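Local coordinates for 35 kDa hemin binding protein (Porphyromonas gingivalis, PDB 5Y1A), which is named for hemin binding and is a cargo of the type IX secretion system, with a thioredoxin-like domain and immunoglobulin-like beta-sandwich structure, at residues 77-80 / 81-84; 240-243 / 244-247; 284-287 / 288-291. All blocks are in the same frame, centred on the assembly; numbering follows the deposited sequence.

Contact 1 is buried and lies in the thioredoxin-like domain. Contacts 2 and 3 lie at the surface, contact 2 at a turn of the beta-sandwich, contact 3 in the linker to the C-terminal strands. The centres of contacts 1 and 2 are about 17 Å apart, and both pack on strand 207-220: L209 touches I84 in contact 1 and F240 in contact 2. Contact 3 stands apart, its centre about 31 Å from that of contact 2. The chemistry follows these places. Contact 1 joins a histidine, a carboxylate and a helix cap. In contacts 2 and 3 a single side chain, a threonine or a lysine, reaches back to a backbone carbonyl.

Contact 1: residues 77-80 / 81-84; sequences FVHY and NDGI
H79 and D82 meet in the short turn between strand 73-79 and helix 83-87. H79 ND1 donates to D82 OD2 at 2.6 Å. The N-H points almost straight at the oxygen (173°). OD2 lies in the plane of the imidazole and accepts through its syn lone pair. The tight part of the contact continues on the ring face. In the conformer described, I84 CD1 sits over the centre of the H79 ring, 3.5 Å from the centroid, a CH-pi contact. H79 lies near, but does not touch, C48 and C51, which are consistent with a thioredoxin-type CxxC.

D82 is also the N-cap of the helix. Its CG lies between the backbone N and the carbonyl carbon (chi1 74°), and D82 OD1 accepts from I84 N at 2.9 Å. This bond comes from above the carboxylate plane.

The outer side is looser. N81 is exposed and lays its amide over a face of the partly exposed Y80 ring, the two planes 28° apart. The nearest atoms are N81 OD1 and Y80 CE2, at 3.3 Å. No hydrogen bond joins these two side chains. Y80 also stacks on F95 of helix 89-102.

D82 OD2 takes a second bond from E46 N. One carboxylate therefore ties the histidine to the start of the helix and to the loop after strand 34-44. The ND1-carboxylate bond implies a fixed rotation for the H79 ring.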
ATOM      1  N   PHE A  77       4.063   8.617   0.853  1.00  9.27           N
ATOM      2  CA  PHE A  77       3.729   9.843   1.583  1.00  8.83           C
ATOM      3  C   PHE A  77       3.020   9.423   2.854  1.00  8.56           C
ATOM      4  O   PHE A  77       2.020   8.697   2.796  1.00  9.02           O
ATOM      5  CB  PHE A  77       2.843  10.773   0.751  1.00  9.45           C
ATOM      6  CG  PHE A  77       3.585  11.440  -0.378  1.00 10.16           C
ATOM      7  CD1 PHE A  77       3.972  12.784  -0.278  1.00 10.33           C
ATOM      8  CD2 PHE A  77       3.921  10.716  -1.532  1.00  9.70           C
ATOM      9  CE1 PHE A  77       4.715  13.408  -1.308  1.00  8.78           C
ATOM     10  CE2 PHE A  77       4.638  11.325  -2.577  1.00 10.54           C
ATOM     11  CZ  PHE A  77       5.042  12.674  -2.472  1.00 11.52           C
ATOM     12  N   VAL A  78       3.532   9.903   3.989  1.00  8.01           N
ATOM     13  CA  VAL A  78       3.044   9.521   5.314  1.00  7.61           C
ATOM     14  C   VAL A  78       2.438  10.773   5.928  1.00  8.64           C
ATOM     15  O   VAL A  78       3.129  11.781   6.105  1.00  8.33           O
ATOM     16  CB  VAL A  78       4.202   9.040   6.218  1.00  6.48           C
ATOM     17  CG1 VAL A  78       3.679   8.726   7.619  1.00  7.72           C
ATOM     18  CG2 VAL A  78       4.906   7.790   5.621  1.00  6.85           C
ATOM     19  N   HIS A  79       1.143  10.716   6.216  1.00  9.02           N
ATOM     20  CA  HIS A  79       0.418  11.882   6.720  1.00  9.57           C
ATOM     21  C   HIS A  79       0.414  11.950   8.236  1.00  9.83           C
ATOM     22  O   HIS A  79       0.386  10.915   8.890  1.00 10.19           O
ATOM     23  CB  HIS A  79      -1.010  11.843   6.203  1.00  9.77           C
ATOM     24  CG  HIS A  79      -1.149  12.366   4.807  1.00 10.00           C
ATOM     25  ND1 HIS A  79      -1.705  13.591   4.528  1.00  9.70           N
ATOM     26  CD2 HIS A  79      -0.742  11.855   3.619  1.00 11.22           C
ATOM     27  CE1 HIS A  79      -1.661  13.806   3.225  1.00 10.27           C
ATOM     28  NE2 HIS A  79      -1.074  12.774   2.650  1.00  8.64           N
ATOM     29  N   TYR A  80       0.425  13.167   8.788  1.00  9.81           N
ATOM     30  CA  TYR A  80       0.280  13.323  10.230  1.00 11.01           C
ATOM     31  C   TYR A  80      -0.578  14.508  10.637  1.00 11.01           C
ATOM     32  O   TYR A  80      -0.536  15.579  10.007  1.00 11.01           O
ATOM     33  CB  TYR A  80       1.644  13.393  10.920  1.00 11.54           C
ATOM     34  CG  TYR A  80       1.563  13.158  12.416  1.00 11.57           C
ATOM     35  CD1 TYR A  80       1.150  11.920  12.901  1.00 12.58           C
ATOM     36  CD2 TYR A  80       1.925  14.147  13.336  1.00 13.68           C
ATOM     37  CE1 TYR A  80       1.070  11.652  14.243  1.00 16.75           C
ATOM     38  CE2 TYR A  80       1.843  13.881  14.744  1.00 13.47           C
ATOM     39  CZ  TYR A  80       1.417  12.613  15.156  1.00 15.23           C
ATOM     40  OH  TYR A  80       1.302  12.224  16.475  1.00 18.01           O
ATOM     41  N   ASN A  81      -1.337  14.328  11.725  1.00 10.21           N
ATOM     42  CA  ASN A  81      -2.182  15.422  12.256  1.00 10.86           C
ATOM     43  C   ASN A  81      -3.138  16.005  11.217  1.00 10.22           C
ATOM     44  O   ASN A  81      -3.269  17.228  11.078  1.00 10.86           O
ATOM     45  CB  ASN A  81      -1.357  16.525  12.930  1.00 10.13           C
ATOM     46  CG  ASN A  81      -0.869  16.126  14.317  1.00 10.49           C
ATOM     47  OD1 ASN A  81      -1.260  15.085  14.830  1.00 11.22           O
ATOM     48  ND2 ASN A  81       0.008  16.940  14.908  1.00 10.58           N
ATOM     49  N   ASP A  82      -3.801  15.124  10.477  1.00 10.19           N
ATOM     50  CA  ASP A  82      -4.743  15.584   9.467  1.00 10.17           C
ATOM     51  C   ASP A  82      -5.872  14.588   9.266  1.00 10.99           C
ATOM     52  O   ASP A  82      -5.977  13.636  10.021  1.00 10.02           O
ATOM     53  CB  ASP A  82      -4.030  16.006   8.152  1.00 10.43           C
ATOM     54  CG  ASP A  82      -3.505  14.827   7.307  1.00 10.80           C
ATOM     55  OD1 ASP A  82      -3.763  13.648   7.647  1.00 10.73           O
ATOM     56  OD2 ASP A  82      -2.840  15.122   6.287  1.00 10.97           O
ATOM     57  N   GLY A  83      -6.702  14.809   8.248  1.00 10.53           N
ATOM     58  CA  GLY A  83      -7.818  13.911   7.977  1.00 10.38           C
ATOM     59  C   GLY A  83      -7.432  12.470   7.650  1.00 10.60           C
ATOM     60  O   GLY A  83      -8.228  11.531   7.887  1.00 10.68           O
ATOM     61  N   ILE A  84      -6.236  12.286   7.098  0.50  9.25           N
ATOM     62  CA  ILE A  84      -5.783  10.961   6.701  0.50  8.88           C
ATOM     63  C   ILE A  84      -5.305  10.169   7.916  0.50  8.92           C
ATOM     64  O   ILE A  84      -5.645   8.995   8.060  0.50  9.13           O
ATOM     65  CB  ILE A  84      -4.716  11.022   5.570  0.50  8.77           C
ATOM     66  CG1 ILE A  84      -5.369  11.517   4.258  0.50  8.26           C
ATOM     67  CG2 ILE A  84      -4.044   9.663   5.374  0.50  7.87           C
ATOM     68  CD1 ILE A  84      -4.446  11.577   3.083  0.50  6.98           C
TER

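Contact 2: residues 240-243 / 244-247; sequences FEIK and DTDV
T245 OG1 donates to I242 O at 2.6 Å. The hydroxyl approaches in the carbonyl plane, on a lone pair, with a C=O...donor angle of 137°. The OG1 branch lies between the backbone N and the carbonyl carbon of T245 (chi1 53°), and this turns it back toward I242. The I242 side chain passes at about a right angle, with CG1 3.6 Å from T245 OG1. The methyl branch meets the edge of the F240 ring. T245 CG2 lies in the ring plane, 4.0 Å from F240 CE1, and is also 3.3 Å from I242 O.

K243 and D244 form the corner between these residues. Their backbone angles resemble a type II beta turn, distorted at D244, which is in the left-handed region. The two side chains run side by side. In the conformer described, the aliphatic part of the lysine does the touching: K243 CE is 3.6 Å from D244 OD2. The charged atoms stand farther apart there, with K243 NZ 4.6 Å from D244 OD2, so any attraction between them is probably modest.

The turn ends the connection from strand 228-235 in one sheet of the sandwich to strand 245-252, an inner strand of the other.

Further out, a neighbouring strand and a loop hold the corner. K186 NZ bonds to K243 O, and D272 OD1 accepts from T245 N. The F240 ring packs on V184 and K186 of strand 179-186 and on L209 and M210 of strand 207-220.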
ATOM      1  N   PHE A 240     -11.148   2.076   1.510  1.00 14.98           N
ATOM      2  CA  PHE A 240     -10.869   2.841   0.323  1.00 13.79           C
ATOM      3  C   PHE A 240     -10.964   1.914  -0.858  1.00 14.51           C
ATOM      4  O   PHE A 240     -10.905   0.672  -0.704  1.00 14.52           O
ATOM      5  CB  PHE A 240      -9.480   3.522   0.385  1.00 13.65           C
ATOM      6  CG  PHE A 240      -8.336   2.581   0.680  1.00 12.55           C
ATOM      7  CD1 PHE A 240      -7.569   2.038  -0.340  1.00 13.90           C
ATOM      8  CD2 PHE A 240      -7.999   2.280   2.002  1.00 13.21           C
ATOM      9  CE1 PHE A 240      -6.479   1.187  -0.046  1.00 13.82           C
ATOM     10  CE2 PHE A 240      -6.913   1.457   2.299  1.00 12.43           C
ATOM     11  CZ  PHE A 240      -6.170   0.899   1.288  1.00 11.06           C
ATOM     12  N   GLU A 241     -11.093   2.511  -2.036  1.00 14.75           N
ATOM     13  CA  GLU A 241     -11.303   1.740  -3.253  1.00 16.75           C
ATOM     14  C   GLU A 241     -10.014   1.136  -3.739  1.00 15.44           C
ATOM     15  O   GLU A 241      -8.954   1.731  -3.564  1.00 14.38           O
ATOM     16  CB  GLU A 241     -11.898   2.627  -4.344  1.00 16.53           C
ATOM     17  CG  GLU A 241     -13.312   3.145  -4.003  1.00 20.47           C
ATOM     18  CD  GLU A 241     -14.010   3.789  -5.191  1.00 23.16           C
ATOM     19  OE1 GLU A 241     -15.171   3.386  -5.468  1.00 29.71           O
ATOM     20  OE2 GLU A 241     -13.408   4.681  -5.844  1.00 30.37           O
ATOM     21  N   ILE A 242     -10.100  -0.021  -4.400  1.00 13.84           N
ATOM     22  CA  ILE A 242      -8.892  -0.689  -4.910  1.00 14.34           C
ATOM     23  C   ILE A 242      -8.255   0.009  -6.132  1.00 13.53           C
ATOM     24  O   ILE A 242      -7.059  -0.140  -6.384  1.00 13.39           O
ATOM     25  CB  ILE A 242      -9.167  -2.178  -5.248  1.00 14.41           C
ATOM     26  CG1 ILE A 242      -7.853  -2.928  -5.464  1.00 15.08           C
ATOM     27  CG2 ILE A 242     -10.128  -2.317  -6.468  1.00 14.64           C
ATOM     28  CD1 ILE A 242      -7.976  -4.446  -5.301  1.00 17.66           C
ATOM     29  N   LYS A 243      -9.058   0.740  -6.900  0.50 13.48           N
ATOM     30  CA  LYS A 243      -8.553   1.401  -8.097  0.50 13.19           C
ATOM     31  C   LYS A 243      -7.335   2.267  -7.733  0.50 12.73           C
ATOM     32  O   LYS A 243      -7.341   2.974  -6.720  0.50 12.09           O
ATOM     33  CB  LYS A 243      -9.665   2.235  -8.737  0.50 13.18           C
ATOM     34  CG  LYS A 243      -9.306   2.978 -10.022  0.50 14.90           C
ATOM     35  CD  LYS A 243     -10.481   3.869 -10.419  0.50 17.73           C
ATOM     36  CE  LYS A 243     -10.047   5.067 -11.241  0.50 20.54           C
ATOM     37  NZ  LYS A 243     -11.141   6.101 -11.266  0.50 21.29           N
ATOM     38  N   ASP A 244      -6.301   2.153  -8.561  1.00 12.27           N
ATOM     39  CA  ASP A 244      -5.027   2.910  -8.443  1.00 12.20           C
ATOM     40  C   ASP A 244      -4.315   2.689  -7.103  1.00 12.41           C
ATOM     41  O   ASP A 244      -3.970   3.657  -6.425  1.00 13.15           O
ATOM     42  CB  ASP A 244      -5.288   4.421  -8.619  1.00 12.85           C
ATOM     43  CG  ASP A 244      -5.813   4.767  -9.981  1.00 17.05           C
ATOM     44  OD1 ASP A 244      -5.348   4.147 -10.951  1.00 21.89           O
ATOM     45  OD2 ASP A 244      -6.688   5.652 -10.069  1.00 18.06           O
ATOM     46  N   THR A 245      -4.137   1.430  -6.710  1.00 10.99           N
ATOM     47  CA  THR A 245      -3.409   1.078  -5.489  1.00 10.67           C
ATOM     48  C   THR A 245      -2.188   0.239  -5.831  1.00 10.38           C
ATOM     49  O   THR A 245      -2.209  -0.555  -6.780  1.00 10.41           O
ATOM     50  CB  THR A 245      -4.284   0.292  -4.467  1.00 10.24           C
ATOM     51  OG1 THR A 245      -4.892  -0.842  -5.101  1.00 10.87           O
ATOM     52  CG2 THR A 245      -5.357   1.188  -3.884  1.00 10.42           C
ATOM     53  N   ASP A 246      -1.123   0.427  -5.044  1.00 10.90           N
ATOM     54  CA  ASP A 246       0.105  -0.367  -5.129  1.00 10.17           C
ATOM     55  C   ASP A 246       0.358  -1.039  -3.769  1.00 10.08           C
ATOM     56  O   ASP A 246      -0.119  -0.543  -2.747  1.00  9.47           O
ATOM     57  CB  ASP A 246       1.309   0.538  -5.432  1.00 10.62           C
ATOM     58  CG  ASP A 246       1.231   1.182  -6.819  1.00 12.82           C
ATOM     59  OD1 ASP A 246       0.859   0.472  -7.778  1.00 12.17           O
ATOM     60  OD2 ASP A 246       1.525   2.388  -6.942  1.00 13.50           O
ATOM     61  N   VAL A 247       1.122  -2.134  -3.761  1.00  9.92           N
ATOM     62  CA  VAL A 247       1.676  -2.663  -2.492  1.00  9.39           C
ATOM     63  C   VAL A 247       3.180  -2.575  -2.622  1.00  9.77           C
ATOM     64  O   VAL A 247       3.769  -3.045  -3.619  1.00  9.30           O
ATOM     65  CB  VAL A 247       1.264  -4.116  -2.170  1.00 10.42           C
ATOM     66  CG1 VAL A 247       1.981  -4.615  -0.874  1.00  9.82           C
ATOM     67  CG2 VAL A 247      -0.251  -4.203  -2.007  1.00  9.54           C
TER

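Contact 3: residues 284-287 / 288-291; sequences ATPS and VKAY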
ATOM      1  N   ALA A 284     -21.179 -22.291   4.059  1.00 13.74           N
ATOM      2  CA  ALA A 284     -22.241 -23.205   4.426  1.00 14.60           C
ATOM      3  C   ALA A 284     -23.240 -23.290   3.275  1.00 14.46           C
ATOM      4  O   ALA A 284     -23.353 -22.358   2.464  1.00 14.45           O
ATOM      5  CB  ALA A 284     -22.943 -22.700   5.670  1.00 14.97           C
ATOM      6  N   THR A 285     -23.956 -24.405   3.231  1.00 14.83           N
ATOM      7  CA  THR A 285     -25.000 -24.629   2.258  1.00 15.68           C
ATOM      8  C   THR A 285     -25.954 -23.444   2.352  1.00 17.06           C
ATOM      9  O   THR A 285     -26.534 -23.210   3.425  1.00 16.56           O
ATOM     10  CB  THR A 285     -25.755 -25.911   2.582  1.00 15.94           C
ATOM     11  OG1 THR A 285     -24.814 -26.989   2.716  1.00 13.74           O
ATOM     12  CG2 THR A 285     -26.788 -26.226   1.476  1.00 16.26           C
ATOM     13  N   PRO A 286     -26.069 -22.659   1.261  1.00 18.27           N
ATOM     14  CA  PRO A 286     -26.935 -21.478   1.343  1.00 19.38           C
ATOM     15  C   PRO A 286     -28.423 -21.803   1.552  1.00 20.96           C
ATOM     16  O   PRO A 286     -28.934 -22.797   1.013  1.00 20.64           O
ATOM     17  CB  PRO A 286     -26.727 -20.773  -0.007  1.00 19.54           C
ATOM     18  CG  PRO A 286     -25.486 -21.367  -0.591  1.00 19.69           C
ATOM     19  CD  PRO A 286     -25.388 -22.763  -0.042  1.00 17.58           C
ATOM     20  N   SER A 287     -29.073 -20.935   2.332  0.50 22.04           N
ATOM     21  CA  SER A 287     -30.518 -20.974   2.618  0.50 23.42           C
ATOM     22  C   SER A 287     -31.314 -20.096   1.649  0.50 24.51           C
ATOM     23  O   SER A 287     -32.544 -20.107   1.657  0.50 24.59           O
ATOM     24  CB  SER A 287     -30.785 -20.495   4.049  0.50 23.28           C
ATOM     25  OG  SER A 287     -30.357 -19.150   4.238  0.50 23.38           O
ATOM     26  N   VAL A 288     -30.600 -19.308   0.853  1.00 25.44           N
ATOM     27  CA  VAL A 288     -31.188 -18.468  -0.206  1.00 27.65           C
ATOM     28  C   VAL A 288     -30.470 -18.749  -1.524  1.00 28.39           C
ATOM     29  O   VAL A 288     -29.266 -18.555  -1.625  1.00 29.64           O
ATOM     30  CB  VAL A 288     -31.218 -16.938   0.171  1.00 28.20           C
ATOM     31  CG1 VAL A 288     -32.225 -16.680   1.302  1.00 29.87           C
ATOM     32  CG2 VAL A 288     -29.854 -16.417   0.576  1.00 29.54           C
ATOM     33  N   LYS A 289     -31.199 -19.255  -2.518  1.00 29.33           N
ATOM     34  CA  LYS A 289     -30.578 -19.693  -3.773  1.00 29.80           C
ATOM     35  C   LYS A 289     -30.767 -18.651  -4.876  1.00 30.25           C
ATOM     36  O   LYS A 289     -31.632 -18.804  -5.744  1.00 31.31           O
ATOM     37  CB  LYS A 289     -31.127 -21.053  -4.228  1.00 30.27           C
ATOM     38  CG  LYS A 289     -31.172 -22.151  -3.139  1.00 30.23           C
ATOM     39  CD  LYS A 289     -29.796 -22.639  -2.712  1.00 30.68           C
ATOM     40  CE  LYS A 289     -29.919 -23.853  -1.768  1.00 31.08           C
ATOM     41  NZ  LYS A 289     -28.576 -24.365  -1.289  1.00 30.00           N
ATOM     42  N   ALA A 290     -29.963 -17.597  -4.836  1.00 29.87           N
ATOM     43  CA  ALA A 290     -29.990 -16.579  -5.890  1.00 29.66           C
ATOM     44  C   ALA A 290     -29.501 -17.153  -7.228  1.00 29.70           C
ATOM     45  O   ALA A 290     -28.664 -18.055  -7.260  1.00 29.75           O
ATOM     46  CB  ALA A 290     -29.146 -15.392  -5.478  1.00 29.80           C
ATOM     47  N   TYR A 291     -30.033 -16.644  -8.334  1.00 29.27           N
ATOM     48  CA  TYR A 291     -29.511 -16.985  -9.656  1.00 29.27           C
ATOM     49  C   TYR A 291     -29.729 -15.815 -10.620  1.00 29.05           C
ATOM     50  O   TYR A 291     -30.481 -14.889 -10.315  1.00 27.70           O
ATOM     51  CB  TYR A 291     -30.138 -18.285 -10.193  1.00 29.72           C
ATOM     52  CG  TYR A 291     -31.649 -18.260 -10.257  1.00 30.38           C
ATOM     53  CD1 TYR A 291     -32.309 -17.786 -11.393  1.00 30.32           C
ATOM     54  CD2 TYR A 291     -32.419 -18.700  -9.178  1.00 30.36           C
ATOM     55  CE1 TYR A 291     -33.694 -17.743 -11.452  1.00 31.58           C
ATOM     56  CE2 TYR A 291     -33.806 -18.665  -9.226  1.00 31.22           C
ATOM     57  CZ  TYR A 291     -34.435 -18.189 -10.364  1.00 31.87           C
ATOM     58  OH  TYR A 291     -35.806 -18.152 -10.412  1.00 32.01           O
TER
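This contact belongs to the linker between the beta-sandwich and the C-terminal group of strands. It lies after strand 275-276 and leads into strand 291-293. A284, T285 and P286 are extended, with backbone angles like those of a polyproline II helix. The chain then bends at S287 and V288, and K289 folds back over the bend.

The main bond runs from K289 NZ to P286 O, at 2.8 Å. The C=O...donor angle is 139°, and the ammonium nitrogen is tilted 18° from the carbonyl plane. The lysine reaches the oxygen because its chain is bent at chi2 (-69°) and runs straight beyond that. Its last carbon comes close as well, with K289 CE 3.1 Å from P286 O. The lysine and proline side chains cross at about a right angle.

Two apolar groups border the ammonium. K289 NZ is 3.8 Å from T285 CG2 and also 3.8 Å from P286 CD. Neither atom is a polar partner. Inside the bend, P286 CB lies 3.7 Å from V288 O.

The two sides of the bend differ. T285, S287 and K289 are exposed. V288 is buried and turns its side chain onto L339 of strand 335-343, an outer strand of the C-terminal sheet. In the conformer described, S287 touches H337 of strand 335-343. K289 N donates to E301 OE1, in the loop between strands 296-298 and 305-309.

The backbone angles of S287 and V288 roughly fit a type VIII beta turn running from P286 to K289. The bond from K289 NZ to P286 O spans this turn, in the linker to the C-terminal strands.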